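Local coordinates for bifunctional GH43-CE protein (PDB 6MLY) that probably combines a family 43 xylosidase-type glycosidase with a carbohydrate esterase in one chain for breaking down arabinoxylans, at residues M33-V38 with Y42-T47; F205-K210 with G260-Y265; K547-I552 with K572-K577. All coordinates share one frame; numbering follows the deposited sequence.

Contact 1 of 3, residues M33-V38 with Y42-T47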
ATOM      1  N   MET A  33      22.484  10.571  -5.109  1.00 70.86           N
ATOM      2  CA  MET A  33      23.700   9.832  -4.851  1.00 70.65           C
ATOM      3  C   MET A  33      24.908  10.725  -5.159  1.00 70.73           C
ATOM      4  O   MET A  33      24.911  11.487  -6.127  1.00 71.41           O
ATOM      5  CB  MET A  33      23.776   8.573  -5.719  1.00 71.20           C
ATOM      6  CG  MET A  33      22.824   7.482  -5.286  1.00 70.83           C
ATOM      7  SD  MET A  33      22.942   6.004  -6.329  1.00 71.64           S
ATOM      8  CE  MET A  33      22.209   6.605  -7.849  1.00 73.24           C
ATOM      9  N   SER A  34      25.916  10.628  -4.291  1.00 69.59           N
ATOM     10  CA  SER A  34      27.259  11.085  -4.551  1.00 69.88           C
ATOM     11  C   SER A  34      28.194   9.895  -4.311  1.00 69.08           C
ATOM     12  O   SER A  34      28.353   9.454  -3.178  1.00 68.08           O
ATOM     13  CB  SER A  34      27.604  12.270  -3.684  1.00 69.65           C
ATOM     14  OG  SER A  34      28.830  12.870  -4.077  1.00 70.28           O
ATOM     15  N   MET A  35      28.775   9.378  -5.399  1.00 69.95           N
ATOM     16  CA  MET A  35      29.532   8.127  -5.395  1.00 69.77           C
ATOM     17  C   MET A  35      31.022   8.408  -5.655  1.00 69.64           C
ATOM     18  O   MET A  35      31.400   9.377  -6.332  1.00 70.30           O
ATOM     19  CB  MET A  35      28.994   7.184  -6.475  1.00 70.76           C
ATOM     20  CG  MET A  35      29.363   5.722  -6.274  1.00 70.57           C
ATOM     21  SD  MET A  35      28.514   4.642  -7.459  1.00 71.89           S
ATOM     22  CE  MET A  35      26.874   4.627  -6.737  1.00 70.73           C
ATOM     23  N   LEU A  36      31.873   7.547  -5.094  1.00 69.22           N
ATOM     24  CA  LEU A  36      33.275   7.534  -5.444  1.00 69.61           C
ATOM     25  C   LEU A  36      33.858   6.147  -5.170  1.00 69.42           C
ATOM     26  O   LEU A  36      33.235   5.309  -4.491  1.00 68.31           O
ATOM     27  CB  LEU A  36      34.032   8.637  -4.688  1.00 69.45           C
ATOM     28  CG  LEU A  36      33.978   8.606  -3.159  1.00 68.16           C
ATOM     29  CD1 LEU A  36      34.825   7.481  -2.585  1.00 67.90           C
ATOM     30  CD2 LEU A  36      34.439   9.934  -2.589  1.00 67.90           C
ATOM     31  N   ARG A  37      35.049   5.936  -5.742  1.00 70.00           N
ATOM     32  CA  ARG A  37      35.847   4.744  -5.581  1.00 70.10           C
ATOM     33  C   ARG A  37      37.112   5.113  -4.805  1.00 69.49           C
ATOM     34  O   ARG A  37      37.587   6.231  -4.902  1.00 70.04           O
ATOM     35  CB  ARG A  37      36.206   4.168  -6.952  1.00 71.58           C
ATOM     36  CG  ARG A  37      37.018   2.884  -6.897  1.00 72.15           C
ATOM     37  CD  ARG A  37      37.028   2.152  -8.225  1.00 73.82           C
ATOM     38  NE  ARG A  37      37.852   2.829  -9.209  1.00 75.17           N
ATOM     39  CZ  ARG A  37      39.180   2.834  -9.181  1.00 75.85           C
ATOM     40  NH1 ARG A  37      39.814   2.129  -8.259  1.00 75.28           N
ATOM     41  NH2 ARG A  37      39.865   3.547 -10.059  1.00 77.22           N
ATOM     42  N   VAL A  38      37.623   4.164  -4.021  1.00 69.02           N
ATOM     43  CA  VAL A  38      38.909   4.293  -3.359  1.00 68.96           C
ATOM     44  C   VAL A  38      39.526   2.893  -3.307  1.00 69.23           C
ATOM     45  O   VAL A  38      39.281   2.128  -2.375  1.00 69.00           O
ATOM     46  CB  VAL A  38      38.794   4.909  -1.948  1.00 67.70           C
ATOM     47  CG1 VAL A  38      40.165   5.248  -1.376  1.00 67.71           C
ATOM     48  CG2 VAL A  38      37.887   6.130  -1.910  1.00 67.41           C
ATOM     49  N   TYR A  42      33.841   0.973  -3.038  1.00 68.57           N
ATOM     50  CA  TYR A  42      32.985   2.050  -3.525  1.00 68.55           C
ATOM     51  C   TYR A  42      32.258   2.671  -2.330  1.00 67.46           C
ATOM     52  O   TYR A  42      31.935   1.980  -1.373  1.00 66.58           O
ATOM     53  CB  TYR A  42      31.982   1.534  -4.558  1.00 69.30           C
ATOM     54  CG  TYR A  42      32.586   0.995  -5.830  1.00 70.79           C
ATOM     55  CD1 TYR A  42      32.865  -0.355  -5.970  1.00 71.23           C
ATOM     56  CD2 TYR A  42      32.866   1.828  -6.904  1.00 71.91           C
ATOM     57  CE1 TYR A  42      33.414  -0.863  -7.137  1.00 72.70           C
ATOM     58  CE2 TYR A  42      33.416   1.337  -8.078  1.00 73.41           C
ATOM     59  CZ  TYR A  42      33.697  -0.013  -8.194  1.00 73.71           C
ATOM     60  OH  TYR A  42      34.230  -0.519  -9.342  1.00 75.38           O
ATOM     61  N   TYR A  43      32.017   3.982  -2.389  1.00 67.50           N
ATOM     62  CA  TYR A  43      31.303   4.687  -1.339  1.00 67.02           C
ATOM     63  C   TYR A  43      30.278   5.629  -1.965  1.00 67.72           C
ATOM     64  O   TYR A  43      30.436   6.068  -3.096  1.00 68.91           O
ATOM     65  CB  TYR A  43      32.266   5.465  -0.443  1.00 66.57           C
ATOM     66  CG  TYR A  43      33.036   4.611   0.530  1.00 66.12           C
ATOM     67  CD1 TYR A  43      32.392   3.984   1.586  1.00 65.26           C
ATOM     68  CD2 TYR A  43      34.406   4.444   0.408  1.00 66.35           C
ATOM     69  CE1 TYR A  43      33.091   3.204   2.492  1.00 65.16           C
ATOM     70  CE2 TYR A  43      35.120   3.668   1.305  1.00 66.29           C
ATOM     71  CZ  TYR A  43      34.459   3.043   2.350  1.00 65.58           C
ATOM     72  OH  TYR A  43      35.154   2.274   3.236  1.00 66.43           O
ATOM     73  N   MET A  44      29.238   5.938  -1.190  1.00 68.01           N
ATOM     74  CA  MET A  44      28.091   6.670  -1.686  1.00 68.75           C
ATOM     75  C   MET A  44      27.333   7.300  -0.510  1.00 67.77           C
ATOM     76  O   MET A  44      26.866   6.591   0.381  1.00 66.91           O
ATOM     77  CB  MET A  44      27.159   5.734  -2.464  1.00 69.77           C
ATOM     78  CG  MET A  44      25.783   6.313  -2.726  1.00 70.62           C
ATOM     79  SD  MET A  44      24.506   5.040  -2.757  1.00 71.24           S
ATOM     80  CE  MET A  44      23.296   5.803  -1.680  1.00 71.47           C
ATOM     81  N   SER A  45      27.238   8.638  -0.530  1.00 67.73           N
ATOM     82  CA  SER A  45      26.355   9.410   0.345  1.00 67.14           C
ATOM     83  C   SER A  45      24.970   9.500  -0.309  1.00 67.88           C
ATOM     84  O   SER A  45      24.775   9.052  -1.438  1.00 68.21           O
ATOM     85  CB  SER A  45      26.936  10.776   0.641  1.00 67.32           C
ATOM     86  OG  SER A  45      26.943  11.589  -0.521  1.00 68.33           O
ATOM     87  N   SER A  46      24.010  10.082   0.412  1.00 68.13           N
ATOM     88  CA  SER A  46      22.597   9.935   0.057  1.00 68.93           C
ATOM     89  C   SER A  46      21.743  10.979   0.786  1.00 69.23           C
ATOM     90  O   SER A  46      22.202  11.623   1.729  1.00 69.31           O
ATOM     91  CB  SER A  46      22.146   8.538   0.374  1.00 68.46           C
ATOM     92  OG  SER A  46      21.043   8.171  -0.429  1.00 69.30           O
ATOM     93  N   THR A  47      20.500  11.138   0.324  1.00 70.00           N
ATOM     94  CA  THR A  47      19.522  12.049   0.928  1.00 70.89           C
ATOM     95  C   THR A  47      18.432  11.238   1.646  1.00 70.31           C
ATOM     96  O   THR A  47      17.885  10.277   1.087  1.00 70.18           O
ATOM     97  CB  THR A  47      18.908  12.979  -0.126  1.00 72.94           C
ATOM     98  OG1 THR A  47      19.937  13.744  -0.754  1.00 74.41           O
ATOM     99  CG2 THR A  47      17.894  13.937   0.456  1.00 73.76           C
TER
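Ser34 and Leu36 pair with Ser45 and Tyr43 where strands 34-38 and 42-45 run antiparallel, 163° between their directions and 4.7 Å between their axes. They form a tight beta hairpin, the first two strands of a sheet in the glycosidase domain, a five-bladed beta-propeller in family 43. Leu36 and Tyr43 are a hydrogen-bonded pair, Tyr43 N 2.8 Å from Leu36 O in a nearly straight bond. Ser45 N bonds Ser34 O at 3.0 Å, while the return bond from Ser34 N to Ser45 O is weak. On the face of Arg37 and Tyr42, Arg37 CG stands anti to the backbone N (chi1 -178°), which brings Arg37 CD obliquely to 3.7 Å from Tyr42 CE2. The guanidinium, turned 71° from the ring plane, does not stack; its NH1 bonds Gly39 O and its NH2 makes a salt bridge with Asp256. Replacing Tyr42 by alanine would probably strip the Arg37 methylenes of this support and open a gap beside Leu63 and Pro258. On the other face Leu36 CD1 lies 3.9 Å from Tyr43 CB, at the ring's edge and near its plane; Tyr43 OH bonds Glu128. Just before strand 34-38 begins, Met33 CG rests 3.9 Å from Met44 SD.

Contact 2 of 3, residues F205-K210 with G260-Y265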
ATOM      1  N   PHE A 205      33.274  16.164 -12.242  1.00 84.18           N
ATOM      2  CA  PHE A 205      34.324  15.157 -12.338  1.00 84.23           C
ATOM      3  C   PHE A 205      35.341  15.594 -13.400  1.00 85.77           C
ATOM      4  O   PHE A 205      34.969  15.924 -14.535  1.00 87.54           O
ATOM      5  CB  PHE A 205      33.721  13.791 -12.673  1.00 84.31           C
ATOM      6  CG  PHE A 205      32.796  13.260 -11.610  1.00 82.55           C
ATOM      7  CD1 PHE A 205      33.256  12.372 -10.651  1.00 81.37           C
ATOM      8  CD2 PHE A 205      31.480  13.683 -11.546  1.00 82.44           C
ATOM      9  CE1 PHE A 205      32.412  11.903  -9.658  1.00 79.90           C
ATOM     10  CE2 PHE A 205      30.639  13.215 -10.550  1.00 81.19           C
ATOM     11  CZ  PHE A 205      31.105  12.324  -9.611  1.00 80.10           C
ATOM     12  N   LYS A 206      36.620  15.608 -13.013  1.00 85.28           N
ATOM     13  CA  LYS A 206      37.712  15.763 -13.950  1.00 86.33           C
ATOM     14  C   LYS A 206      38.222  14.368 -14.330  1.00 85.46           C
ATOM     15  O   LYS A 206      38.639  13.603 -13.466  1.00 83.95           O
ATOM     16  CB  LYS A 206      38.817  16.625 -13.334  1.00 86.55           C
ATOM     17  CG  LYS A 206      39.864  17.136 -14.314  1.00 88.60           C
ATOM     18  CD  LYS A 206      40.979  17.894 -13.636  1.00 88.56           C
ATOM     19  CE  LYS A 206      42.034  18.373 -14.605  1.00 90.65           C
ATOM     20  NZ  LYS A 206      42.974  19.314 -13.952  1.00 90.96           N
ATOM     21  N   VAL A 207      38.150  14.046 -15.625  1.00 86.71           N
ATOM     22  CA  VAL A 207      38.634  12.785 -16.160  1.00 87.05           C
ATOM     23  C   VAL A 207      39.529  13.085 -17.358  1.00 89.36           C
ATOM     24  O   VAL A 207      39.109  13.764 -18.296  1.00 90.54           O
ATOM     25  CB  VAL A 207      37.485  11.848 -16.578  1.00 86.90           C
ATOM     26  CG1 VAL A 207      38.010  10.602 -17.278  1.00 87.57           C
ATOM     27  CG2 VAL A 207      36.605  11.478 -15.398  1.00 84.88           C
ATOM     28  N   ASN A 208      40.755  12.556 -17.310  1.00 90.00           N
ATOM     29  CA  ASN A 208      41.639  12.536 -18.455  1.00 92.64           C
ATOM     30  C   ASN A 208      41.940  13.977 -18.889  1.00 93.53           C
ATOM     31  O   ASN A 208      41.973  14.279 -20.082  1.00 95.49           O
ATOM     32  CB  ASN A 208      41.010  11.705 -19.579  1.00 94.61           C
ATOM     33  CG  ASN A 208      42.032  11.031 -20.466  1.00 97.04           C
ATOM     34  OD1 ASN A 208      43.062  10.564 -19.985  1.00 97.67           O
ATOM     35  ND2 ASN A 208      41.753  10.970 -21.760  1.00 99.22           N
ATOM     36  N   GLY A 209      42.137  14.860 -17.902  1.00 92.51           N
ATOM     37  CA  GLY A 209      42.429  16.274 -18.135  1.00 94.21           C
ATOM     38  C   GLY A 209      41.348  16.979 -18.941  1.00 95.93           C
ATOM     39  O   GLY A 209      41.654  17.791 -19.808  1.00 98.26           O
ATOM     40  N   LYS A 210      40.085  16.650 -18.655  1.00 95.12           N
ATOM     41  CA  LYS A 210      38.915  17.381 -19.143  1.00 96.15           C
ATOM     42  C   LYS A 210      37.872  17.412 -18.019  1.00 94.01           C
ATOM     43  O   LYS A 210      37.720  16.432 -17.295  1.00 92.24           O
ATOM     44  CB  LYS A 210      38.346  16.733 -20.411  1.00 98.46           C
ATOM     45  CG  LYS A 210      39.111  17.029 -21.697  1.00101.30           C
ATOM     46  CD  LYS A 210      38.210  17.374 -22.866  1.00103.83           C
ATOM     47  CE  LYS A 210      38.962  17.819 -24.104  1.00106.99           C
ATOM     48  NZ  LYS A 210      39.183  16.693 -25.043  1.00108.80           N
ATOM     49  N   GLY A 260      38.784  -0.405 -15.385  1.00 87.97           N
ATOM     50  CA  GLY A 260      38.665   0.752 -16.275  1.00 89.10           C
ATOM     51  C   GLY A 260      37.325   0.845 -16.993  1.00 89.88           C
ATOM     52  O   GLY A 260      37.184   1.649 -17.912  1.00 90.66           O
ATOM     53  N   ARG A 261      36.341   0.035 -16.581  1.00 88.97           N
ATOM     54  CA  ARG A 261      34.968   0.144 -17.092  1.00 89.03           C
ATOM     55  C   ARG A 261      34.291   1.356 -16.441  1.00 86.77           C
ATOM     56  O   ARG A 261      34.496   1.617 -15.256  1.00 84.90           O
ATOM     57  CB  ARG A 261      34.163  -1.127 -16.803  1.00 88.97           C
ATOM     58  CG  ARG A 261      34.573  -2.336 -17.629  1.00 90.93           C
ATOM     59  CD  ARG A 261      33.953  -3.608 -17.084  1.00 90.45           C
ATOM     60  NE  ARG A 261      34.452  -3.912 -15.750  1.00 89.02           N
ATOM     61  CZ  ARG A 261      33.855  -4.722 -14.886  1.00 87.86           C
ATOM     62  NH1 ARG A 261      32.682  -5.261 -15.179  1.00 88.03           N
ATOM     63  NH2 ARG A 261      34.435  -4.982 -13.727  1.00 86.31           N
ATOM     64  N   TRP A 262      33.472   2.072 -17.223  1.00 87.16           N
ATOM     65  CA  TRP A 262      32.775   3.263 -16.741  1.00 86.29           C
ATOM     66  C   TRP A 262      31.263   3.011 -16.612  1.00 85.58           C
ATOM     67  O   TRP A 262      30.656   2.211 -17.349  1.00 86.01           O
ATOM     68  CB  TRP A 262      33.090   4.463 -17.639  1.00 87.60           C
ATOM     69  CG  TRP A 262      34.489   4.969 -17.475  1.00 88.00           C
ATOM     70  CD1 TRP A 262      35.601   4.542 -18.142  1.00 89.42           C
ATOM     71  CD2 TRP A 262      34.932   6.001 -16.576  1.00 87.00           C
ATOM     72  NE1 TRP A 262      36.701   5.243 -17.727  1.00 89.08           N
ATOM     73  CE2 TRP A 262      36.324   6.144 -16.767  1.00 87.61           C
ATOM     74  CE3 TRP A 262      34.294   6.819 -15.635  1.00 85.57           C
ATOM     75  CZ2 TRP A 262      37.084   7.062 -16.047  1.00 86.67           C
ATOM     76  CZ3 TRP A 262      35.047   7.733 -14.930  1.00 84.93           C
ATOM     77  CH2 TRP A 262      36.423   7.850 -15.135  1.00 85.35           C
ATOM     78  N   PHE A 263      30.673   3.713 -15.637  1.00 83.39           N
ATOM     79  CA  PHE A 263      29.262   3.663 -15.316  1.00 82.18           C
ATOM     80  C   PHE A 263      28.787   5.071 -14.942  1.00 81.59           C
ATOM     81  O   PHE A 263      29.571   5.886 -14.461  1.00 80.72           O
ATOM     82  CB  PHE A 263      29.017   2.686 -14.162  1.00 80.25           C
ATOM     83  CG  PHE A 263      29.243   1.236 -14.512  1.00 80.37           C
ATOM     84  CD1 PHE A 263      30.493   0.655 -14.367  1.00 80.56           C
ATOM     85  CD2 PHE A 263      28.201   0.453 -14.989  1.00 80.39           C
ATOM     86  CE1 PHE A 263      30.696  -0.677 -14.692  1.00 81.18           C
ATOM     87  CE2 PHE A 263      28.407  -0.880 -15.312  1.00 80.83           C
ATOM     88  CZ  PHE A 263      29.654  -1.443 -15.165  1.00 81.36           C
ATOM     89  N   ALA A 264      27.501   5.340 -15.180  1.00 82.00           N
ATOM     90  CA  ALA A 264      26.826   6.541 -14.697  1.00 81.84           C
ATOM     91  C   ALA A 264      25.823   6.138 -13.615  1.00 80.81           C
ATOM     92  O   ALA A 264      24.883   5.407 -13.906  1.00 81.54           O
ATOM     93  CB  ALA A 264      26.129   7.239 -15.837  1.00 83.09           C
ATOM     94  N   TYR A 265      26.038   6.602 -12.377  1.00 79.71           N
ATOM     95  CA  TYR A 265      25.077   6.367 -11.297  1.00 78.44           C
ATOM     96  C   TYR A 265      24.000   7.457 -11.370  1.00 79.45           C
ATOM     97  O   TYR A 265      24.326   8.645 -11.363  1.00 79.56           O
ATOM     98  CB  TYR A 265      25.766   6.276  -9.932  1.00 76.48           C
ATOM     99  CG  TYR A 265      26.472   7.518  -9.456  1.00 76.77           C
ATOM    100  CD1 TYR A 265      25.807   8.488  -8.724  1.00 75.76           C
ATOM    101  CD2 TYR A 265      27.822   7.710  -9.710  1.00 77.52           C
ATOM    102  CE1 TYR A 265      26.457   9.623  -8.274  1.00 75.93           C
ATOM    103  CE2 TYR A 265      28.490   8.842  -9.270  1.00 77.24           C
ATOM    104  CZ  TYR A 265      27.806   9.802  -8.546  1.00 76.52           C
ATOM    105  OH  TYR A 265      28.464  10.914  -8.104  1.00 76.12           O
TER
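A seam between two consecutive sheets of the glycosidase domain is closed here by Val207 against Trp262 and Phe205 against Tyr265. The backbones stay well apart, with 11.2 Å between Val207 CA and Trp262 CA, so side chains alone span the divide. Val207 and Trp262 approach from opposite directions. With CG1 anti to the backbone N (chi1 174°), the valine methyls straddle the far corner of the indole, Val207 CG2 coming obliquely to 3.6 Å from Trp262 CH2 and Val207 CG1 to 3.8 Å from the same atom. In the propeller fold expected of family 43 these are probably neighbouring blades: strand 203-207 enters a tight hairpin, Val207 and Lys210 exchanging backbone hydrogen bonds around Asn208 and Gly209, while strand 262-269 is the middle strand of the next sheet, where Trp262 also meets Trp284 edge-to-face. The second pair is more polar. Tyr265 OH lies 3.4 Å from Phe205 CZ, at the edge of the phenylalanine ring and near its plane. That hydroxyl is gripped by Gln203 OE1 and the backbone N of Met35, two bonds that hold the phenol oxygen in place beside Phe205, and Arg101 makes a cation-pi contact with the Phe205 ring.

Contact 3 of 3, residues K547-I552 with K572-K577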
ATOM      1  N   LYS A 547     -11.765 -22.820  -5.075  1.00 75.75           N
ATOM      2  CA  LYS A 547     -13.098 -22.635  -5.621  1.00 74.19           C
ATOM      3  C   LYS A 547     -13.589 -21.263  -5.152  1.00 73.65           C
ATOM      4  O   LYS A 547     -13.198 -20.798  -4.081  1.00 73.48           O
ATOM      5  CB  LYS A 547     -13.980 -23.821  -5.224  1.00 73.34           C
ATOM      6  CG  LYS A 547     -13.277 -25.165  -5.363  1.00 74.04           C
ATOM      7  CD  LYS A 547     -14.150 -26.309  -5.798  1.00 74.28           C
ATOM      8  CE  LYS A 547     -13.335 -27.522  -6.193  1.00 75.49           C
ATOM      9  NZ  LYS A 547     -14.174 -28.573  -6.810  1.00 76.69           N
ATOM     10  N   VAL A 548     -14.401 -20.606  -5.988  1.00 73.08           N
ATOM     11  CA  VAL A 548     -14.684 -19.178  -5.848  1.00 73.84           C
ATOM     12  C   VAL A 548     -16.061 -18.985  -5.207  1.00 73.63           C
ATOM     13  O   VAL A 548     -16.974 -19.787  -5.430  1.00 75.39           O
ATOM     14  CB  VAL A 548     -14.609 -18.463  -7.210  1.00 74.17           C
ATOM     15  CG1 VAL A 548     -14.827 -16.964  -7.075  1.00 74.21           C
ATOM     16  CG2 VAL A 548     -13.298 -18.751  -7.927  1.00 75.01           C
ATOM     17  N   VAL A 549     -16.194 -17.914  -4.412  1.00 72.71           N
ATOM     18  CA  VAL A 549     -17.497 -17.398  -3.993  1.00 72.37           C
ATOM     19  C   VAL A 549     -17.436 -15.864  -4.014  1.00 72.06           C
ATOM     20  O   VAL A 549     -16.537 -15.265  -3.421  1.00 71.51           O
ATOM     21  CB  VAL A 549     -17.936 -17.943  -2.617  1.00 72.42           C
ATOM     22  CG1 VAL A 549     -19.215 -17.275  -2.122  1.00 71.95           C
ATOM     23  CG2 VAL A 549     -18.101 -19.459  -2.628  1.00 72.33           C
ATOM     24  N   VAL A 550     -18.423 -15.263  -4.696  1.00 71.99           N
ATOM     25  CA  VAL A 550     -18.545 -13.821  -4.937  1.00 71.89           C
ATOM     26  C   VAL A 550     -19.418 -13.198  -3.840  1.00 72.31           C
ATOM     27  O   VAL A 550     -20.329 -13.845  -3.333  1.00 73.03           O
ATOM     28  CB  VAL A 550     -19.149 -13.566  -6.332  1.00 71.71           C
ATOM     29  CG1 VAL A 550     -19.461 -12.097  -6.575  1.00 71.61           C
ATOM     30  CG2 VAL A 550     -18.256 -14.117  -7.431  1.00 72.57           C
ATOM     31  N   LEU A 551     -19.138 -11.936  -3.498  1.00 72.46           N
ATOM     32  CA  LEU A 551     -19.924 -11.173  -2.527  1.00 72.35           C
ATOM     33  C   LEU A 551     -20.410  -9.872  -3.179  1.00 73.35           C
ATOM     34  O   LEU A 551     -19.593  -9.065  -3.643  1.00 74.93           O
ATOM     35  CB  LEU A 551     -19.066 -10.843  -1.299  1.00 72.60           C
ATOM     36  CG  LEU A 551     -18.199 -11.969  -0.737  1.00 72.47           C
ATOM     37  CD1 LEU A 551     -17.371 -11.461   0.435  1.00 71.84           C
ATOM     38  CD2 LEU A 551     -19.049 -13.155  -0.304  1.00 72.98           C
ATOM     39  N   ILE A 552     -21.732  -9.665  -3.181  1.00 71.46           N
ATOM     40  CA  ILE A 552     -22.327  -8.379  -3.538  1.00 71.09           C
ATOM     41  C   ILE A 552     -22.919  -7.753  -2.268  1.00 71.59           C
ATOM     42  O   ILE A 552     -23.367  -8.452  -1.365  1.00 71.88           O
ATOM     43  CB  ILE A 552     -23.363  -8.529  -4.669  1.00 71.02           C
ATOM     44  CG1 ILE A 552     -22.815  -9.383  -5.817  1.00 70.61           C
ATOM     45  CG2 ILE A 552     -23.834  -7.164  -5.155  1.00 71.67           C
ATOM     46  CD1 ILE A 552     -23.727  -9.482  -7.015  1.00 70.67           C
ATOM     47  N   LYS A 572     -14.183 -13.699   6.185  1.00 71.68           N
ATOM     48  CA  LYS A 572     -13.389 -14.548   7.088  1.00 72.82           C
ATOM     49  C   LYS A 572     -13.928 -15.989   7.102  1.00 73.70           C
ATOM     50  O   LYS A 572     -13.151 -16.945   7.019  1.00 73.46           O
ATOM     51  CB  LYS A 572     -13.383 -13.960   8.503  1.00 72.95           C
ATOM     52  N   SER A 573     -15.254 -16.137   7.201  1.00 74.75           N
ATOM     53  CA  SER A 573     -15.898 -17.444   7.412  1.00 75.12           C
ATOM     54  C   SER A 573     -15.760 -18.333   6.167  1.00 75.25           C
ATOM     55  O   SER A 573     -15.524 -19.537   6.286  1.00 75.87           O
ATOM     56  CB  SER A 573     -17.338 -17.278   7.818  1.00 75.79           C
ATOM     57  OG  SER A 573     -17.987 -16.325   6.990  1.00 76.27           O
ATOM     58  N   LEU A 574     -15.914 -17.734   4.981  1.00 74.92           N
ATOM     59  CA  LEU A 574     -15.721 -18.446   3.714  1.00 75.10           C
ATOM     60  C   LEU A 574     -14.252 -18.873   3.570  1.00 76.89           C
ATOM     61  O   LEU A 574     -13.976 -19.981   3.106  1.00 79.60           O
ATOM     62  CB  LEU A 574     -16.134 -17.539   2.550  1.00 73.83           C
ATOM     63  CG  LEU A 574     -17.622 -17.524   2.212  1.00 72.98           C
ATOM     64  CD1 LEU A 574     -17.958 -16.345   1.313  1.00 72.02           C
ATOM     65  CD2 LEU A 574     -18.039 -18.831   1.553  1.00 73.47           C
ATOM     66  N   LEU A 575     -13.331 -17.983   3.967  1.00 77.15           N
ATOM     67  CA  LEU A 575     -11.880 -18.174   3.802  1.00 77.36           C
ATOM     68  C   LEU A 575     -11.377 -19.353   4.647  1.00 78.76           C
ATOM     69  O   LEU A 575     -10.450 -20.053   4.229  1.00 80.92           O
ATOM     70  CB  LEU A 575     -11.153 -16.876   4.176  1.00 76.05           C
ATOM     71  CG  LEU A 575     -11.118 -15.808   3.084  1.00 75.35           C
ATOM     72  CD1 LEU A 575     -10.815 -14.435   3.667  1.00 74.78           C
ATOM     73  CD2 LEU A 575     -10.107 -16.161   2.002  1.00 75.34           C
ATOM     74  N   ASP A 576     -11.977 -19.564   5.826  1.00 79.41           N
ATOM     75  CA  ASP A 576     -11.580 -20.642   6.745  1.00 80.50           C
ATOM     76  C   ASP A 576     -11.977 -22.014   6.174  1.00 80.52           C
ATOM     77  O   ASP A 576     -11.325 -23.019   6.471  1.00 81.49           O
ATOM     78  CB  ASP A 576     -12.195 -20.446   8.134  1.00 83.06           C
ATOM     79  CG  ASP A 576     -11.702 -19.214   8.878  1.00 84.75           C
ATOM     80  OD1 ASP A 576     -10.473 -19.024   8.955  1.00 86.26           O
ATOM     81  OD2 ASP A 576     -12.555 -18.458   9.385  1.00 86.90           O
ATOM     82  N   LYS A 577     -13.053 -22.057   5.377  1.00 79.17           N
ATOM     83  CA  LYS A 577     -13.567 -23.305   4.799  1.00 79.77           C
ATOM     84  C   LYS A 577     -12.699 -23.750   3.611  1.00 78.80           C
ATOM     85  O   LYS A 577     -12.678 -24.941   3.280  1.00 79.59           O
ATOM     86  CB  LYS A 577     -15.021 -23.131   4.349  1.00 79.63           C
ATOM     87  CG  LYS A 577     -15.754 -24.424   4.012  1.00 80.78           C
ATOM     88  CD  LYS A 577     -15.959 -25.356   5.196  1.00 81.84           C
ATOM     89  CE  LYS A 577     -16.904 -26.498   4.878  1.00 81.97           C
ATOM     90  NZ  LYS A 577     -17.019 -27.456   6.003  1.00 83.11           N
TER
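Leu574 drops CD1 onto two residues of one strand, 3.7 Å from Leu551 CD2 and 3.8 Å from Val549 CG1. This is helix-on-sheet packing in a beta-alpha-beta crossover of the esterase domain, whose family belongs to the alpha/beta hydrolase clan: strand 546-552 leads into helix 563-577, and strand 579-584 returns parallel to strand 546-552. The contact is purely apolar. Val549 meets the leucine at about a right angle, its CG1 also 4.2 Å from Leu574 CD2, so that one methyl faces both arms of the fork. Leu551 instead slides past it in the opposite sense. Leu574 takes chi1 -84°, CG anti to the carbonyl carbon, and this carries the branched end down from the helix to the strand. Val549 and Leu551, two positions apart, share the helix-facing surface of the sheet, whereas Val550 between them points away and packs on Ile624. In the next shell Val581 touches both Leu574 and Leu551, Phe570 adds to the cover over Leu551, and Ile782 of helix 775-789 closes on Leu574 from outside the crossover. Leu551 also lies near, without touching, a probable nucleophile elbow. The strand itself is pinned beside its neighbour, with Leu551 O accepting a hydrogen bond from Ser583 OG.

In the fold
Side by side, the three contacts illustrate how the chemistry of an interface follows the elements it joins. Contact 1 binds adjacent strands of one sheet and is largely buried; backbone hydrogen bonds carry it. Contact 2, partly buried, joins separate sheets of the same glycosidase domain through side chains alone. The two have centres 14 Å apart and meet directly: Tyr265 links 260-265 to the backbone of 33-38, so hairpin and seam share a hydrogen bond. Contact 3 belongs to the esterase domain, its centre 51 Å from that of contact 1 and across the chain's centre. There a helix covers a sheet in a buried core, the two segments meeting through aliphatic methyls alone, with no backbone pairing between them.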